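Local coordinates for CRISPR-associated protein Cse2 (Thermus thermophilus, PDB 2ZCA) that probably acts as a subunit of the type I-E CRISPR-associated machinery in adaptive immunity against viruses and plasmids, at residues 29-34 against 66-71; 59-64 against 130-135; 80-85 against 120-125. One frame throughout, in Å; residues are numbered along the deposited sequence.

In the fold
Contacts 1 and 2 share helix 56-71: its C-terminal end receives the turn 29-34 in contact 1, while its N-terminal half packs against helix 128-136 in contact 2. Contact 2 lies deepest, only about 5 Å from the centre of the chain (centre to centre), and joins buried residues by apolar packing and a CH-pi contact. Contact 1 is also apolar but only partly buried: Ala67 and Leu68 are buried, while Ser30, Leu31 and Leu71 keep some exposure. Contact 3, about 11 Å out, mixes a small apolar patch with an arginine and a water bonded to loop backbone. The contacts touch one another through Leu68 and Leu131, Leu71 and Ala120, and Thr81 and Arg130.

Contact 1 (29-34 against 66-71); sequences RSLAFP and AALYAL
Leu31 reaches across from the turn that follows helix 20-29 and spreads its two methyls over the side of helix 56-71. With CG anti to its own carbonyl carbon (chi1 -81°), the side chain extends toward the helix, and the fork at CG sends the branches to different partners. CD2 settles on CB of Ala67 at 3.5 Å and also meets CD2 of Leu68 at 4.1 Å. CD1 lies 4.1 Å from CB of Leu71, one helical turn beyond Ala67, and the Leu31 side chain crosses those of Leu68 and Leu71 at about right angles.

The tight part is centred on the methyl of Ala67. It is met by Leu31 CD2 and also by OG of Ser30, 3.4 Å from Ala67 CB, and the CA atoms of Leu31 and Ala67 are 6.1 Å apart. Alanine suits this position because a single carbon lets the turn come so close to the helix. Ser30 suits the neighbouring one: its hydroxyl is hydrogen-bonded to the carbonyl of Phe27, so a polar atom can rest against a methyl while having a partner of its own.

Around that methyl the fit is looser, since Leu31 meets both Leu68 and Leu71 at longer range. Of these two Leu68 is buried and Leu71 partly exposed, so the solvent side is the one where Leu31, itself partly exposed, meets Leu71. The turn is kept compact by backbone bonds from Ala32 N to Arg29 O and from Phe33 N to Ser30 O, which probably help to keep Ser30 and Leu31 turned to the helix.

In this all-helical fold the contact fastens the exit of helix 20-29 to the last turns of helix 56-71. Helix 111-121 borders it, with Arg116 touching Leu31 and Leu115 and Val119 covering Leu68, while Phe27 of helix 20-29 packs on Ala66 and Ala70.

Contact 2 (59-64 against 130-135); sequences REAHYL and RLLDDL
The imidazole of His62 receives Leu132 over one face: methyl CD2 stands 3.6 Å above the ring plane, displaced toward the rim, and 4.0 Å from the ring centroid, 25° off the ring normal. This is a CH-pi contact on the CD2-NE2 side of the ring. ND1 is hydrogen-bonded to the carbonyl of Glu58, one turn back in the same helix, which helps to fix the ring's rotation. CG of His62 stands anti to the carbonyl carbon (chi1 -73°), and although its CB leaves the helix pointing away from helix 128-136, the ring still swings back to meet Leu132.

Beside the ring, Ala61 faces the partner helix. Its small methyl lets Leu135 bring CD2 to 3.7 Å from Ala61 CA, while the other branch of Leu132, CD1, lies 3.8 Å from Ala61 O. Leu64 adds its CD2, 3.9 Å from CD2 of Leu135, the two side chains crossing at about a right angle. This is antiparallel helix-helix packing in the core of an all-helical fold, the segments running at 153° with axes 9.6 Å apart.

Phe7 of helix 3-15 touches Leu132, and Leu115 of helix 111-121 touches both Leu64 and Leu135. Leucine and alanine fill this buried seam, while Asp133 and Asp134 find polar partners elsewhere, among them Ser2 and Arg148. Adhesion between the two helices therefore depends on close apolar fit and burial rather than on directional polar bonds.

Contact 3 (80-85 against 120-125); sequences RTLARA and ALVEGG
Arg80 reaches the backbone of Glu123 and Gly125 with an extended chain: CG lies anti to its backbone N (chi1 -174°), CG to NE runs straight on, and the last bend (chi4 -94°) turns the guanidinium across its stem. NH1 then donates to two carbonyls, Gly125 O at 2.7 Å and Glu123 O at 2.8 Å. Gly125 O lies in the guanidinium plane; Glu123 O is tilted from it but takes NH1 in its own carbonyl plane. NH2 adds a weak bond to Glu123 O and a salt bridge to Glu88.

An arginine is suited to this place because its several N-H groups can hold a loop by its main chain, here the one leaving the C-terminal end of helix 111-121. Across from that loop helix 82-90 begins just after Arg80, with Thr81 as N-cap: its OG1 accepts from Arg84 N at 3.2 Å. Gly124, at positive phi, lets the loop turn beside the guanidinium.

Deeper in, Val122 is the apolar partner, its CG1 lying 3.9 Å from both Leu82 CD1 and Ala85 CB. A water donates to Ala85 O and accepts from Glu123 N, with 3.0 Å between the water O and Glu123 N, bridging the two backbones.

Contact 1 (29-34 against 66-71)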
loop_
_atom_site.group_PDB
_atom_site.type_symbol
_atom_site.label_atom_id
_atom_site.label_comp_id
_atom_site.label_asym_id
_atom_site.label_seq_id
_atom_site.Cartn_x
_atom_site.Cartn_y
_atom_site.Cartn_z
ATOM N N ARG A 29 8.134 1.832 -11.651
ATOM C CA ARG A 29 7.754 2.781 -12.682
ATOM C C ARG A 29 6.247 3.054 -12.678
ATOM O O ARG A 29 5.816 4.151 -13.034
ATOM C CB ARG A 29 8.199 2.269 -14.055
ATOM C CG ARG A 29 7.781 3.152 -15.221
ATOM C CD ARG A 29 8.263 4.588 -15.049
ATOM N NE ARG A 29 7.876 5.423 -16.182
ATOM C CZ ARG A 29 8.031 6.744 -16.230
ATOM N NH1 ARG A 29 8.569 7.391 -15.205
ATOM N NH2 ARG A 29 7.646 7.418 -17.306
ATOM N N SER A 30 5.449 2.074 -12.254
ATOM C CA SER A 30 3.996 2.246 -12.226
ATOM C C SER A 30 3.533 3.362 -11.289
ATOM O O SER A 30 2.388 3.804 -11.371
ATOM C CB SER A 30 3.295 0.944 -11.820
ATOM O OG SER A 30 3.421 0.697 -10.428
ATOM N N LEU A 31 4.407 3.813 -10.395
ATOM C CA LEU A 31 4.030 4.883 -9.474
ATOM C C LEU A 31 3.780 6.198 -10.200
ATOM O O LEU A 31 3.146 7.104 -9.659
ATOM C CB LEU A 31 5.100 5.078 -8.396
ATOM C CG LEU A 31 5.054 4.111 -7.210
ATOM C CD1 LEU A 31 6.132 4.498 -6.213
ATOM C CD2 LEU A 31 3.676 4.156 -6.540
ATOM N N ALA A 32 4.267 6.297 -11.433
ATOM C CA ALA A 32 4.087 7.509 -12.226
ATOM C C ALA A 32 2.707 7.549 -12.880
ATOM O O ALA A 32 2.306 8.573 -13.438
ATOM C CB ALA A 32 5.174 7.597 -13.301
ATOM N N PHE A 33 1.985 6.434 -12.810
ATOM C CA PHE A 33 0.660 6.340 -13.422
ATOM C C PHE A 33 -0.405 5.871 -12.437
ATOM O O PHE A 33 -0.094 5.347 -11.367
ATOM C CB PHE A 33 0.689 5.352 -14.596
ATOM C CG PHE A 33 1.825 5.569 -15.549
ATOM C CD1 PHE A 33 3.122 5.209 -15.200
ATOM C CD2 PHE A 33 1.602 6.146 -16.795
ATOM C CE1 PHE A 33 4.184 5.424 -16.076
ATOM C CE2 PHE A 33 2.659 6.364 -17.679
ATOM C CZ PHE A 33 3.950 6.002 -17.317
ATOM N N PRO A 34 -1.685 6.046 -12.795
ATOM C CA PRO A 34 -2.751 5.606 -11.892
ATOM C C PRO A 34 -2.622 4.096 -11.708
ATOM O O PRO A 34 -2.234 3.380 -12.636
ATOM C CB PRO A 34 -4.025 5.982 -12.648
ATOM C CG PRO A 34 -3.587 7.162 -13.500
ATOM C CD PRO A 34 -2.244 6.694 -13.996
ATOM N N ALA A 66 1.569 -3.223 -4.697
ATOM C CA ALA A 66 2.751 -3.809 -5.319
ATOM C C ALA A 66 3.752 -2.689 -5.615
ATOM O O ALA A 66 4.958 -2.860 -5.435
ATOM C CB ALA A 66 2.371 -4.527 -6.621
ATOM N N ALA A 67 3.245 -1.547 -6.075
ATOM C CA ALA A 67 4.103 -0.411 -6.397
ATOM C C ALA A 67 4.787 0.137 -5.146
ATOM O O ALA A 67 5.980 0.446 -5.164
ATOM C CB ALA A 67 3.291 0.691 -7.072
ATOM N N LEU A 68 4.032 0.255 -4.059
ATOM C CA LEU A 68 4.593 0.774 -2.815
ATOM C C LEU A 68 5.566 -0.225 -2.197
ATOM O O LEU A 68 6.547 0.159 -1.551
ATOM C CB LEU A 68 3.462 1.120 -1.840
ATOM C CG LEU A 68 2.555 2.240 -2.372
ATOM C CD1 LEU A 68 1.337 2.406 -1.479
ATOM C CD2 LEU A 68 3.349 3.544 -2.454
ATOM N N TYR A 69 5.292 -1.507 -2.402
ATOM C CA TYR A 69 6.154 -2.572 -1.897
ATOM C C TYR A 69 7.506 -2.456 -2.600
ATOM O O TYR A 69 8.557 -2.562 -1.972
ATOM C CB TYR A 69 5.490 -3.928 -2.178
ATOM C CG TYR A 69 6.313 -5.159 -1.858
ATOM C CD1 TYR A 69 7.200 -5.698 -2.795
ATOM C CD2 TYR A 69 6.156 -5.822 -0.645
ATOM C CE1 TYR A 69 7.902 -6.879 -2.526
ATOM C CE2 TYR A 69 6.851 -6.997 -0.367
ATOM C CZ TYR A 69 7.719 -7.522 -1.311
ATOM O OH TYR A 69 8.389 -8.695 -1.035
ATOM N N ALA A 70 7.472 -2.224 -3.909
ATOM C CA ALA A 70 8.697 -2.078 -4.684
ATOM C C ALA A 70 9.467 -0.825 -4.260
ATOM O O ALA A 70 10.698 -0.851 -4.158
ATOM C CB ALA A 70 8.363 -2.019 -6.174
ATOM N N LEU A 71 8.746 0.266 -4.015
ATOM C CA LEU A 71 9.366 1.520 -3.596
ATOM C C LEU A 71 10.204 1.301 -2.338
ATOM O O LEU A 71 11.285 1.884 -2.184
ATOM C CB LEU A 71 8.291 2.581 -3.322
ATOM C CG LEU A 71 8.766 3.921 -2.742
ATOM C CD1 LEU A 71 9.652 4.637 -3.756
ATOM C CD2 LEU A 71 7.563 4.788 -2.381
#

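Contact 2 (59-64 against 130-135)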
loop_
_atom_site.group_PDB
_atom_site.type_symbol
_atom_site.label_atom_id
_atom_site.label_comp_id
_atom_site.label_asym_id
_atom_site.label_seq_id
_atom_site.Cartn_x
_atom_site.Cartn_y
_atom_site.Cartn_z
ATOM N N ARG A 59 -8.791 -4.401 -7.716
ATOM C CA ARG A 59 -7.616 -4.748 -8.510
ATOM C C ARG A 59 -6.614 -3.601 -8.372
ATOM O O ARG A 59 -5.421 -3.819 -8.164
ATOM C CB ARG A 59 -7.980 -4.928 -9.991
ATOM C CG ARG A 59 -8.769 -6.194 -10.302
ATOM C CD ARG A 59 -8.865 -6.426 -11.812
ATOM N NE ARG A 59 -9.917 -5.626 -12.428
ATOM C CZ ARG A 59 -11.196 -5.988 -12.484
ATOM N NH1 ARG A 59 -11.584 -7.144 -11.969
ATOM N NH2 ARG A 59 -12.088 -5.189 -13.048
ATOM N N GLU A 60 -7.116 -2.375 -8.478
ATOM C CA GLU A 60 -6.261 -1.196 -8.372
ATOM C C GLU A 60 -5.548 -1.154 -7.020
ATOM O O GLU A 60 -4.394 -0.729 -6.933
ATOM C CB GLU A 60 -7.094 0.067 -8.599
ATOM C CG GLU A 60 -7.820 0.042 -9.941
ATOM C CD GLU A 60 -8.689 1.261 -10.184
ATOM O OE1 GLU A 60 -9.233 1.810 -9.207
ATOM O OE2 GLU A 60 -8.846 1.655 -11.359
ATOM N N ALA A 61 -6.221 -1.615 -5.970
ATOM C CA ALA A 61 -5.607 -1.632 -4.642
ATOM C C ALA A 61 -4.375 -2.531 -4.672
ATOM O O ALA A 61 -3.332 -2.187 -4.117
ATOM C CB ALA A 61 -6.599 -2.139 -3.601
ATOM N N HIS A 62 -4.495 -3.688 -5.322
ATOM C CA HIS A 62 -3.368 -4.611 -5.419
ATOM C C HIS A 62 -2.207 -3.983 -6.190
ATOM O O HIS A 62 -1.047 -4.104 -5.789
ATOM C CB HIS A 62 -3.782 -5.915 -6.110
ATOM C CG HIS A 62 -4.632 -6.813 -5.266
ATOM N ND1 HIS A 62 -5.962 -6.560 -5.012
ATOM C CD2 HIS A 62 -4.347 -7.982 -4.643
ATOM C CE1 HIS A 62 -6.462 -7.537 -4.275
ATOM N NE2 HIS A 62 -5.503 -8.413 -4.038
ATOM N N TYR A 63 -2.515 -3.324 -7.303
ATOM C CA TYR A 63 -1.466 -2.690 -8.099
ATOM C C TYR A 63 -0.744 -1.605 -7.314
ATOM O O TYR A 63 0.476 -1.473 -7.409
ATOM C CB TYR A 63 -2.049 -2.087 -9.379
ATOM C CG TYR A 63 -2.231 -3.097 -10.493
ATOM C CD1 TYR A 63 -1.141 -3.535 -11.245
ATOM C CD2 TYR A 63 -3.483 -3.641 -10.766
ATOM C CE1 TYR A 63 -1.293 -4.494 -12.242
ATOM C CE2 TYR A 63 -3.645 -4.599 -11.757
ATOM C CZ TYR A 63 -2.544 -5.021 -12.491
ATOM O OH TYR A 63 -2.700 -5.981 -13.463
ATOM N N LEU A 64 -1.491 -0.824 -6.540
ATOM C CA LEU A 64 -0.862 0.242 -5.771
ATOM C C LEU A 64 0.043 -0.326 -4.681
ATOM O O LEU A 64 1.147 0.176 -4.464
ATOM C CB LEU A 64 -1.923 1.172 -5.159
ATOM C CG LEU A 64 -1.408 2.331 -4.290
ATOM C CD1 LEU A 64 -0.421 3.184 -5.072
ATOM C CD2 LEU A 64 -2.585 3.182 -3.827
ATOM N N ARG A 130 -1.283 -5.666 5.969
ATOM C CA ARG A 130 -2.343 -4.854 6.564
ATOM C C ARG A 130 -2.655 -3.673 5.652
ATOM O O ARG A 130 -3.795 -3.225 5.569
ATOM C CB ARG A 130 -1.929 -4.348 7.959
ATOM C CG ARG A 130 -2.984 -3.478 8.654
ATOM C CD ARG A 130 -4.376 -4.129 8.668
ATOM N NE ARG A 130 -4.445 -5.352 9.468
ATOM C CZ ARG A 130 -4.657 -5.390 10.783
ATOM N NH1 ARG A 130 -4.829 -4.267 11.470
ATOM N NH2 ARG A 130 -4.712 -6.558 11.410
ATOM N N LEU A 131 -1.646 -3.163 4.955
ATOM C CA LEU A 131 -1.886 -2.041 4.058
ATOM C C LEU A 131 -2.912 -2.417 2.981
ATOM O O LEU A 131 -3.832 -1.649 2.699
ATOM C CB LEU A 131 -0.580 -1.580 3.399
ATOM C CG LEU A 131 -0.733 -0.365 2.476
ATOM C CD1 LEU A 131 -1.348 0.798 3.255
ATOM C CD2 LEU A 131 0.626 0.036 1.905
ATOM N N LEU A 132 -2.765 -3.595 2.380
ATOM C CA LEU A 132 -3.714 -4.006 1.349
ATOM C C LEU A 132 -5.089 -4.294 1.951
ATOM O O LEU A 132 -6.106 -3.870 1.407
ATOM C CB LEU A 132 -3.216 -5.245 0.597
ATOM C CG LEU A 132 -4.201 -5.785 -0.446
ATOM C CD1 LEU A 132 -4.503 -4.702 -1.479
ATOM C CD2 LEU A 132 -3.627 -7.024 -1.116
ATOM N N ASP A 133 -5.129 -5.016 3.066
ATOM C CA ASP A 133 -6.416 -5.314 3.684
ATOM C C ASP A 133 -7.161 -4.026 3.997
ATOM O O ASP A 133 -8.387 -3.958 3.864
ATOM C CB ASP A 133 -6.239 -6.129 4.971
ATOM C CG ASP A 133 -5.836 -7.565 4.701
ATOM O OD1 ASP A 133 -6.366 -8.160 3.741
ATOM O OD2 ASP A 133 -5.005 -8.105 5.457
ATOM N N ASP A 134 -6.420 -3.004 4.415
ATOM C CA ASP A 134 -7.029 -1.724 4.745
ATOM C C ASP A 134 -7.485 -0.962 3.501
ATOM O O ASP A 134 -8.588 -0.424 3.468
ATOM C CB ASP A 134 -6.059 -0.861 5.558
ATOM C CG ASP A 134 -5.835 -1.398 6.957
ATOM O OD1 ASP A 134 -6.666 -2.211 7.419
ATOM O OD2 ASP A 134 -4.838 -0.995 7.600
ATOM N N LEU A 135 -6.641 -0.923 2.475
ATOM C CA LEU A 135 -6.994 -0.214 1.248
ATOM C C LEU A 135 -8.233 -0.845 0.602
ATOM O O LEU A 135 -9.088 -0.151 0.051
ATOM C CB LEU A 135 -5.807 -0.238 0.276
ATOM C CG LEU A 135 -5.929 0.597 -1.005
ATOM C CD1 LEU A 135 -6.246 2.051 -0.660
ATOM C CD2 LEU A 135 -4.628 0.503 -1.790
#

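Contact 3 (80-85 against 120-125)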
loop_
_atom_site.group_PDB
_atom_site.type_symbol
_atom_site.label_atom_id
_atom_site.label_comp_id
_atom_site.label_asym_id
_atom_site.label_seq_id
_atom_site.Cartn_x
_atom_site.Cartn_y
_atom_site.Cartn_z
ATOM N N ARG A 80 4.247 -3.049 11.943
ATOM C CA ARG A 80 4.550 -1.633 11.792
ATOM C C ARG A 80 3.667 -1.063 10.693
ATOM O O ARG A 80 4.072 -0.988 9.533
ATOM C CB ARG A 80 6.027 -1.425 11.439
ATOM C CG ARG A 80 6.432 0.046 11.410
ATOM C CD ARG A 80 7.934 0.224 11.544
ATOM N NE ARG A 80 8.300 1.624 11.741
ATOM C CZ ARG A 80 8.637 2.465 10.768
ATOM N NH1 ARG A 80 8.661 2.052 9.507
ATOM N NH2 ARG A 80 8.958 3.720 11.059
ATOM N N THR A 81 2.453 -0.668 11.064
ATOM C CA THR A 81 1.504 -0.125 10.094
ATOM C C THR A 81 1.925 1.251 9.621
ATOM O O THR A 81 2.715 1.931 10.282
ATOM C CB THR A 81 0.093 -0.009 10.694
ATOM O OG1 THR A 81 0.103 0.970 11.739
ATOM C CG2 THR A 81 -0.356 -1.344 11.260
ATOM N N LEU A 82 1.396 1.664 8.473
ATOM C CA LEU A 82 1.722 2.971 7.932
ATOM C C LEU A 82 1.381 4.056 8.949
ATOM O O LEU A 82 2.130 5.016 9.109
ATOM C CB LEU A 82 0.956 3.222 6.626
ATOM C CG LEU A 82 1.181 4.595 5.977
ATOM C CD1 LEU A 82 2.674 4.862 5.807
ATOM C CD2 LEU A 82 0.484 4.637 4.625
ATOM N N ALA A 83 0.256 3.899 9.648
ATOM C CA ALA A 83 -0.150 4.891 10.641
ATOM C C ALA A 83 0.890 5.016 11.747
ATOM O O ALA A 83 1.211 6.123 12.178
ATOM C CB ALA A 83 -1.509 4.525 11.242
ATOM N N ARG A 84 1.407 3.883 12.214
ATOM C CA ARG A 84 2.422 3.901 13.260
ATOM C C ARG A 84 3.717 4.506 12.717
ATOM O O ARG A 84 4.381 5.286 13.398
ATOM C CB ARG A 84 2.658 2.483 13.791
ATOM C CG ARG A 84 1.491 1.975 14.640
ATOM C CD ARG A 84 1.518 0.469 14.881
ATOM N NE ARG A 84 0.378 0.051 15.698
ATOM C CZ ARG A 84 0.006 -1.213 15.887
ATOM N NH1 ARG A 84 0.680 -2.204 15.317
ATOM N NH2 ARG A 84 -1.048 -1.486 16.648
ATOM N N ALA A 85 4.064 4.159 11.482
ATOM C CA ALA A 85 5.274 4.689 10.863
ATOM C C ALA A 85 5.172 6.202 10.692
ATOM O O ALA A 85 6.175 6.914 10.798
ATOM C CB ALA A 85 5.509 4.023 9.509
ATOM N N ALA A 120 6.318 7.199 0.938
ATOM C CA ALA A 120 7.604 7.789 0.575
ATOM C C ALA A 120 8.140 8.675 1.698
ATOM O O ALA A 120 9.345 8.902 1.811
ATOM C CB ALA A 120 7.459 8.606 -0.707
ATOM N N LEU A 121 7.232 9.166 2.531
ATOM C CA LEU A 121 7.592 10.049 3.631
ATOM C C LEU A 121 8.170 9.322 4.845
ATOM O O LEU A 121 9.102 9.816 5.482
ATOM C CB LEU A 121 6.359 10.850 4.059
ATOM C CG LEU A 121 6.530 11.938 5.119
ATOM C CD1 LEU A 121 7.516 12.991 4.634
ATOM C CD2 LEU A 121 5.174 12.569 5.399
ATOM N N VAL A 122 7.628 8.153 5.170
ATOM C CA VAL A 122 8.110 7.423 6.338
ATOM C C VAL A 122 9.462 6.756 6.143
ATOM O O VAL A 122 9.895 6.500 5.017
ATOM C CB VAL A 122 7.099 6.347 6.803
ATOM C CG1 VAL A 122 5.733 6.988 7.037
ATOM C CG2 VAL A 122 7.008 5.225 5.784
ATOM N N GLU A 123 10.134 6.488 7.257
ATOM C CA GLU A 123 11.432 5.838 7.229
ATOM C C GLU A 123 11.222 4.351 7.509
ATOM O O GLU A 123 10.379 3.981 8.327
ATOM C CB GLU A 123 12.350 6.424 8.308
ATOM C CG GLU A 123 12.278 7.943 8.492
ATOM C CD GLU A 123 12.872 8.725 7.334
ATOM O OE1 GLU A 123 12.130 9.070 6.389
ATOM O OE2 GLU A 123 14.092 8.994 7.371
ATOM N N GLY A 124 11.978 3.502 6.821
ATOM C CA GLY A 124 11.876 2.072 7.051
ATOM C C GLY A 124 10.686 1.329 6.476
ATOM O O GLY A 124 9.869 1.887 5.742
ATOM N N GLY A 125 10.590 0.052 6.840
ATOM C CA GLY A 125 9.521 -0.795 6.345
ATOM C C GLY A 125 8.200 -0.699 7.083
ATOM O O GLY A 125 8.130 -0.220 8.217
HETATM O O HOH W 1 8.919 6.721 9.950
#